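Local coordinates for Bd3459 (Bdellovibrio bacteriovorus, PDB 5CEC), which is a predatory endopeptidase of the S13 peptidase family, probably a serine enzyme acting on D-alanine-containing peptidoglycan cross-links, and forms a complex with the ankyrin-repeat immunity protein Bd3460, at residues 38-49 with 377-387. The protein carries 1 engineered substitution. Residues are numbered along the deposited sequence; the frame is centred on the assembly and turned at random.
Sequences MVYLNSMCHMAA and EIYFAVLMHTD. Engineered in segment 38-49: Met38 (natural residue Lys).
Tyr40 lays one face of its ring on the imidazole of His385 in an offset stack, with centroids 4.4 Å apart and planes only 16° from parallel. The overlap is shifted toward the rims: His385 CD2 comes within 3.3 Å of Tyr40 CZ. Tyr40 CG is wedged between its own backbone N and carbonyl carbon (chi1 46°), a torsion that folds the phenol over its antiparallel partner. The imidazole is further fixed by a hydrogen bond from NE2 to Asp387 OD2, which meets that oxygen from above the carboxylate plane. The backbone N of the engineered Met38 reaches the same OD2 at 2.8 Å, on its anti lone pair; Lys363 forms a salt bridge with OD1. At the edge of the imidazole, in its plane, a water links ND1 to Asn42 ND2, and a second water joins this amide nitrogen to Met384 O.

Asn42 and Ser43 both donate to Leu383 O, at 2.8 and 3.1 Å from their backbone N atoms, forming a classic beta bulge where strand 40-48 turns a corner. Beside it, Met384 folds back along its chain (chi2 -68°), bringing SD to 3.6 Å from Leu41 CD1 and CE equally close to Val39 CG1. Beyond the bulge the ladder is regular: Met44 passes its thioether by Val382 CG2, while Met47 runs alongside Tyr379, whose ring reaches Ala49 with CE2 3.6 Å from Ala49 CA.

This pairing places the N-terminal strand next to strand 376-385 in the antiparallel sheet, as in the serine beta-lactamase/penicillin-binding-protein fold, with 57-58 flanking the N-terminal strand and 364-373 flanking 376-385. Helix 394-411 packs against Val39 and Met384, whereas helix 307-322 lies against Cys45, Met47 and Tyr379 and is tied to the sheet by the Cys45-Cys307 disulfide.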
ATOM      1  N   MET A  38       1.949 -14.056  18.618  1.00 20.55           N
ATOM      2  CA  MET A  38       2.766 -15.212  18.178  1.00 19.44           C
ATOM      3  C   MET A  38       2.573 -15.338  16.708  1.00 19.95           C
ATOM      4  O   MET A  38       1.462 -15.144  16.224  1.00 21.19           O
ATOM      5  CB  MET A  38       2.308 -16.524  18.831  1.00 22.40           C
ATOM      6  CG  MET A  38       3.123 -17.729  18.360  1.00 21.86           C
ATOM      7  SD  MET A  38       2.755 -19.266  19.170  1.00 22.98           S
ATOM      8  CE  MET A  38       3.817 -19.188  20.628  1.00 23.83           C
ATOM      9  N   VAL A  39       3.637 -15.669  16.018  1.00 17.63           N
ATOM     10  CA  VAL A  39       3.562 -15.784  14.579  1.00 16.53           C
ATOM     11  C   VAL A  39       3.615 -17.247  14.175  1.00 17.01           C
ATOM     12  O   VAL A  39       4.500 -17.970  14.623  1.00 18.67           O
ATOM     13  CB  VAL A  39       4.704 -14.996  13.927  1.00 17.71           C
ATOM     14  CG1 VAL A  39       4.764 -15.208  12.428  1.00 19.30           C
ATOM     15  CG2 VAL A  39       4.553 -13.524  14.316  1.00 19.15           C
ATOM     16  N   TYR A  40       2.649 -17.666  13.352  1.00 17.04           N
ATOM     17  CA  TYR A  40       2.729 -18.962  12.669  1.00 17.65           C
ATOM     18  C   TYR A  40       1.903 -18.911  11.419  1.00 16.46           C
ATOM     19  O   TYR A  40       1.085 -18.021  11.248  1.00 17.17           O
ATOM     20  CB  TYR A  40       2.311 -20.153  13.531  1.00 18.27           C
ATOM     21  CG  TYR A  40       1.052 -19.959  14.286  1.00 18.70           C
ATOM     22  CD1 TYR A  40      -0.226 -20.103  13.673  1.00 20.28           C
ATOM     23  CD2 TYR A  40       1.104 -19.638  15.622  1.00 21.99           C
ATOM     24  CE1 TYR A  40      -1.394 -19.911  14.436  1.00 21.92           C
ATOM     25  CE2 TYR A  40      -0.037 -19.447  16.346  1.00 22.80           C
ATOM     26  CZ  TYR A  40      -1.272 -19.570  15.767  1.00 23.48           C
ATOM     27  OH  TYR A  40      -2.381 -19.343  16.542  1.00 28.24           O
ATOM     28  N   LEU A  41       2.148 -19.868  10.535  1.00 17.75           N
ATOM     29  CA  LEU A  41       1.435 -19.973   9.281  1.00 16.94           C
ATOM     30  C   LEU A  41      -0.000 -20.436   9.497  1.00 16.48           C
ATOM     31  O   LEU A  41      -0.248 -21.392  10.207  1.00 18.76           O
ATOM     32  CB  LEU A  41       2.160 -20.942   8.366  1.00 19.57           C
ATOM     33  CG  LEU A  41       1.587 -21.093   6.960  1.00 19.64           C
ATOM     34  CD1 LEU A  41       1.650 -19.809   6.128  1.00 19.65           C
ATOM     35  CD2 LEU A  41       2.322 -22.224   6.262  1.00 23.02           C
ATOM     36  N   ASN A  42      -0.949 -19.745   8.865  1.00 16.05           N
ATOM     37  CA  ASN A  42      -2.313 -20.269   8.723  1.00 17.19           C
ATOM     38  C   ASN A  42      -2.354 -21.177   7.502  1.00 17.16           C
ATOM     39  O   ASN A  42      -2.669 -22.351   7.617  1.00 19.85           O
ATOM     40  CB  ASN A  42      -3.331 -19.137   8.593  1.00 16.85           C
ATOM     41  CG  ASN A  42      -3.654 -18.479   9.908  1.00 17.30           C
ATOM     42  OD1 ASN A  42      -3.556 -19.114  10.958  1.00 19.09           O
ATOM     43  ND2 ASN A  42      -4.029 -17.180   9.865  1.00 16.63           N
ATOM     44  N   SER A  43      -2.023 -20.637   6.332  1.00 16.70           N
ATOM     45  CA  SER A  43      -1.932 -21.445   5.116  1.00 17.33           C
ATOM     46  C   SER A  43      -1.113 -20.780   4.039  1.00 16.76           C
ATOM     47  O   SER A  43      -1.139 -19.569   3.912  1.00 16.38           O
ATOM     48  CB  SER A  43      -3.335 -21.750   4.561  1.00 18.23           C
ATOM     49  OG  SER A  43      -3.308 -22.650   3.481  1.00 21.38           O
ATOM     50  N   MET A  44      -0.433 -21.605   3.232  1.00 16.33           N
ATOM     51  CA  MET A  44       0.202 -21.169   1.992  1.00 16.72           C
ATOM     52  C   MET A  44      -0.181 -22.108   0.890  1.00 18.10           C
ATOM     53  O   MET A  44      -0.204 -23.334   1.055  1.00 19.95           O
ATOM     54  CB  MET A  44       1.735 -21.122   2.123  1.00 17.34           C
ATOM     55  CG  MET A  44       2.447 -20.697   0.856  1.00 17.76           C
ATOM     56  SD  MET A  44       4.206 -20.434   1.119  1.00 20.56           S
ATOM     57  CE  MET A  44       4.700 -19.855  -0.499  1.00 21.00           C
ATOM     58  N   CYS A  45      -0.420 -21.524  -0.262  1.00 17.82           N
ATOM     59  CA  CYS A  45      -0.774 -22.314  -1.434  1.00 20.28           C
ATOM     60  C   CYS A  45      -0.159 -21.654  -2.688  1.00 17.98           C
ATOM     61  O   CYS A  45       0.232 -20.486  -2.674  1.00 17.39           O
ATOM     62  CB  CYS A  45      -2.337 -22.556  -1.530  1.00 26.32           C
ATOM     63  SG  CYS A  45      -3.263 -20.998  -1.524  1.00 30.99           S
ATOM     64  N   HIS A  46      -0.076 -22.414  -3.767  1.00 18.21           N
ATOM     65  CA  HIS A  46       0.458 -21.924  -5.018  1.00 18.78           C
ATOM     66  C   HIS A  46      -0.068 -22.732  -6.208  1.00 18.35           C
ATOM     67  O   HIS A  46      -0.540 -23.848  -6.035  1.00 20.93           O
ATOM     68  CB  HIS A  46       1.985 -21.939  -5.000  1.00 19.62           C
ATOM     69  CG  HIS A  46       2.598 -23.295  -5.024  1.00 23.70           C
ATOM     70  ND1 HIS A  46       2.813 -24.040  -3.895  1.00 26.83           N
ATOM     71  CD2 HIS A  46       3.023 -24.052  -6.065  1.00 25.75           C
ATOM     72  CE1 HIS A  46       3.390 -25.178  -4.226  1.00 28.07           C
ATOM     73  NE2 HIS A  46       3.514 -25.220  -5.541  1.00 28.41           N
ATOM     74  N   MET A  47       0.049 -22.191  -7.423  1.00 19.10           N
ATOM     75  CA  MET A  47      -0.338 -22.941  -8.615  1.00 19.44           C
ATOM     76  C   MET A  47       0.388 -22.318  -9.795  1.00 20.25           C
ATOM     77  O   MET A  47       0.344 -21.095  -9.952  1.00 19.83           O
ATOM     78  CB  MET A  47      -1.851 -22.871  -8.861  1.00 20.14           C
ATOM     79  CG  MET A  47      -2.313 -23.763 -10.001  1.00 21.70           C
ATOM     80  SD  MET A  47      -4.063 -23.598 -10.318  1.00 25.83           S
ATOM     81  CE  MET A  47      -3.932 -22.060 -11.252  1.00 27.93           C
ATOM     82  N   ALA A  48       0.998 -23.141 -10.660  1.00 21.15           N
ATOM     83  CA  ALA A  48       1.592 -22.598 -11.893  1.00 22.55           C
ATOM     84  C   ALA A  48       0.466 -22.021 -12.756  1.00 22.81           C
ATOM     85  O   ALA A  48      -0.606 -22.631 -12.882  1.00 24.45           O
ATOM     86  CB  ALA A  48       2.336 -23.680 -12.653  1.00 24.86           C
ATOM     87  N   ALA A  49       0.701 -20.868 -13.373  1.00 23.05           N
ATOM     88  CA  ALA A  49      -0.332 -20.190 -14.182  1.00 24.30           C
ATOM     89  C   ALA A  49      -0.811 -21.007 -15.368  1.00 28.15           C
ATOM     90  O   ALA A  49      -1.991 -20.942 -15.777  1.00 31.00           O
ATOM     91  CB  ALA A  49       0.187 -18.838 -14.654  1.00 26.05           C
ATOM     92  N   GLU A 377       5.391 -18.430 -14.628  1.00 23.86           N
ATOM     93  CA  GLU A 377       4.631 -17.595 -13.731  1.00 21.65           C
ATOM     94  C   GLU A 377       3.902 -18.500 -12.759  1.00 20.70           C
ATOM     95  O   GLU A 377       3.228 -19.439 -13.169  1.00 22.56           O
ATOM     96  CB  GLU A 377       3.616 -16.780 -14.519  1.00 23.46           C
ATOM     97  CG  GLU A 377       2.698 -15.910 -13.681  1.00 25.56           C
ATOM     98  CD  GLU A 377       1.553 -15.251 -14.452  1.00 28.37           C
ATOM     99  OE1 GLU A 377       1.297 -15.573 -15.625  1.00 35.23           O
ATOM    100  OE2 GLU A 377       0.877 -14.410 -13.860  1.00 29.19           O
ATOM    101  N   ILE A 378       4.046 -18.234 -11.468  1.00 20.22           N
ATOM    102  CA  ILE A 378       3.405 -19.036 -10.430  1.00 19.63           C
ATOM    103  C   ILE A 378       2.586 -18.122  -9.527  1.00 18.33           C
ATOM    104  O   ILE A 378       3.107 -17.136  -8.983  1.00 18.63           O
ATOM    105  CB  ILE A 378       4.420 -19.810  -9.592  1.00 21.10           C
ATOM    106  CG1 ILE A 378       5.367 -20.630 -10.463  1.00 23.95           C
ATOM    107  CG2 ILE A 378       3.717 -20.704  -8.569  1.00 20.15           C
ATOM    108  CD1 ILE A 378       6.491 -21.224  -9.700  1.00 26.40           C
ATOM    109  N   TYR A 379       1.302 -18.444  -9.323  1.00 17.66           N
ATOM    110  CA  TYR A 379       0.478 -17.721  -8.343  1.00 17.42           C
ATOM    111  C   TYR A 379       0.736 -18.241  -6.937  1.00 17.20           C
ATOM    112  O   TYR A 379       0.983 -19.437  -6.735  1.00 18.34           O
ATOM    113  CB  TYR A 379      -1.025 -17.923  -8.635  1.00 17.56           C
ATOM    114  CG  TYR A 379      -1.436 -17.551 -10.038  1.00 17.24           C
ATOM    115  CD1 TYR A 379      -1.179 -16.280 -10.540  1.00 18.68           C
ATOM    116  CD2 TYR A 379      -2.081 -18.462 -10.879  1.00 18.71           C
ATOM    117  CE1 TYR A 379      -1.539 -15.926 -11.819  1.00 20.04           C
ATOM    118  CE2 TYR A 379      -2.452 -18.110 -12.158  1.00 20.52           C
ATOM    119  CZ  TYR A 379      -2.165 -16.853 -12.642  1.00 20.04           C
ATOM    120  OH  TYR A 379      -2.510 -16.510 -13.930  1.00 22.49           O
ATOM    121  N   PHE A 380       0.696 -17.350  -5.953  1.00 15.92           N
ATOM    122  CA  PHE A 380       0.863 -17.766  -4.574  1.00 16.59           C
ATOM    123  C   PHE A 380       0.004 -16.935  -3.646  1.00 14.19           C
ATOM    124  O   PHE A 380      -0.387 -15.817  -3.977  1.00 15.30           O
ATOM    125  CB  PHE A 380       2.350 -17.627  -4.155  1.00 17.19           C
ATOM    126  CG  PHE A 380       2.789 -16.206  -3.946  1.00 16.61           C
ATOM    127  CD1 PHE A 380       2.615 -15.600  -2.718  1.00 16.52           C
ATOM    128  CD2 PHE A 380       3.298 -15.444  -5.001  1.00 16.31           C
ATOM    129  CE1 PHE A 380       2.963 -14.273  -2.537  1.00 15.97           C
ATOM    130  CE2 PHE A 380       3.620 -14.128  -4.821  1.00 15.08           C
ATOM    131  CZ  PHE A 380       3.460 -13.552  -3.594  1.00 16.12           C
ATOM    132  N   ALA A 381      -0.240 -17.492  -2.472  1.00 14.57           N
ATOM    133  CA  ALA A 381      -0.826 -16.747  -1.356  1.00 14.86           C
ATOM    134  C   ALA A 381      -0.293 -17.293  -0.056  1.00 15.29           C
ATOM    135  O   ALA A 381      -0.175 -18.518   0.114  1.00 16.19           O
ATOM    136  CB  ALA A 381      -2.331 -16.751  -1.373  1.00 17.00           C
ATOM    137  N   VAL A 382       0.077 -16.374   0.837  1.00 14.82           N
ATOM    138  CA  VAL A 382       0.585 -16.737   2.170  1.00 15.17           C
ATOM    139  C   VAL A 382      -0.238 -16.011   3.217  1.00 14.91           C
ATOM    140  O   VAL A 382      -0.313 -14.776   3.190  1.00 15.06           O
ATOM    141  CB  VAL A 382       2.078 -16.355   2.367  1.00 15.70           C
ATOM    142  CG1 VAL A 382       2.616 -16.947   3.659  1.00 15.81           C
ATOM    143  CG2 VAL A 382       2.930 -16.777   1.184  1.00 17.58           C
ATOM    144  N   LEU A 383      -0.862 -16.794   4.104  1.00 15.10           N
ATOM    145  CA  LEU A 383      -1.740 -16.265   5.136  1.00 14.70           C
ATOM    146  C   LEU A 383      -1.094 -16.605   6.470  1.00 14.98           C
ATOM    147  O   LEU A 383      -1.060 -17.769   6.851  1.00 16.48           O
ATOM    148  CB  LEU A 383      -3.145 -16.845   5.033  1.00 15.57           C
ATOM    149  CG  LEU A 383      -3.804 -16.732   3.657  1.00 15.96           C
ATOM    150  CD1 LEU A 383      -5.164 -17.413   3.682  1.00 16.99           C
ATOM    151  CD2 LEU A 383      -3.940 -15.312   3.195  1.00 17.34           C
ATOM    152  N   MET A 384      -0.533 -15.603   7.161  1.00 15.13           N
ATOM    153  CA  MET A 384       0.076 -15.807   8.490  1.00 15.10           C
ATOM    154  C   MET A 384      -0.872 -15.340   9.552  1.00 15.55           C
ATOM    155  O   MET A 384      -1.636 -14.405   9.360  1.00 16.30           O
ATOM    156  CB  MET A 384       1.369 -15.032   8.665  1.00 16.22           C
ATOM    157  CG  MET A 384       2.451 -15.300   7.645  1.00 17.73           C
ATOM    158  SD  MET A 384       3.161 -16.955   7.730  1.00 21.42           S
ATOM    159  CE  MET A 384       3.918 -16.933   9.336  1.00 21.99           C
ATOM    160  N   HIS A 385      -0.743 -16.002  10.689  1.00 15.35           N
ATOM    161  CA  HIS A 385      -1.326 -15.578  11.935  1.00 16.08           C
ATOM    162  C   HIS A 385      -0.345 -14.699  12.729  1.00 15.91           C
ATOM    163  O   HIS A 385       0.833 -14.999  12.807  1.00 17.37           O
ATOM    164  CB  HIS A 385      -1.671 -16.809  12.776  1.00 16.83           C
ATOM    165  CG  HIS A 385      -2.031 -16.444  14.150  1.00 18.10           C
ATOM    166  ND1 HIS A 385      -3.272 -15.954  14.467  1.00 18.68           N
ATOM    167  CD2 HIS A 385      -1.263 -16.312  15.260  1.00 18.20           C
ATOM    168  CE1 HIS A 385      -3.259 -15.559  15.737  1.00 19.22           C
ATOM    169  NE2 HIS A 385      -2.054 -15.766  16.224  1.00 20.20           N
ATOM    170  N   THR A 386      -0.868 -13.608  13.296  1.00 15.57           N
ATOM    171  CA  THR A 386      -0.154 -12.738  14.227  1.00 15.18           C
ATOM    172  C   THR A 386      -1.028 -12.447  15.418  1.00 15.57           C
ATOM    173  O   THR A 386      -2.247 -12.676  15.368  1.00 16.35           O
ATOM    174  CB  THR A 386       0.257 -11.400  13.565  1.00 14.59           C
ATOM    175  OG1 THR A 386      -0.869 -10.733  12.998  1.00 14.60           O
ATOM    176  CG2 THR A 386       1.240 -11.625  12.415  1.00 15.34           C
ATOM    177  N   ASP A 387      -0.425 -11.891  16.471  1.00 15.48           N
ATOM    178  CA  ASP A 387      -1.194 -11.331  17.608  1.00 16.63           C
ATOM    179  C   ASP A 387      -0.633  -9.932  17.894  1.00 16.42           C
ATOM    180  O   ASP A 387       0.027  -9.666  18.906  1.00 17.02           O
ATOM    181  CB  ASP A 387      -1.144 -12.223  18.853  1.00 16.29           C
ATOM    182  CG  ASP A 387      -1.672 -13.644  18.606  1.00 17.83           C
ATOM    183  OD1 ASP A 387      -2.901 -13.856  18.612  1.00 21.05           O
ATOM    184  OD2 ASP A 387      -0.838 -14.575  18.435  1.00 19.52           O
TER
HETATM  185  O   HOH W   1      -4.222 -15.055   7.805  1.00 17.17           O
HETATM  186  O   HOH W   2      -4.934 -15.569  12.178  1.00 22.35           O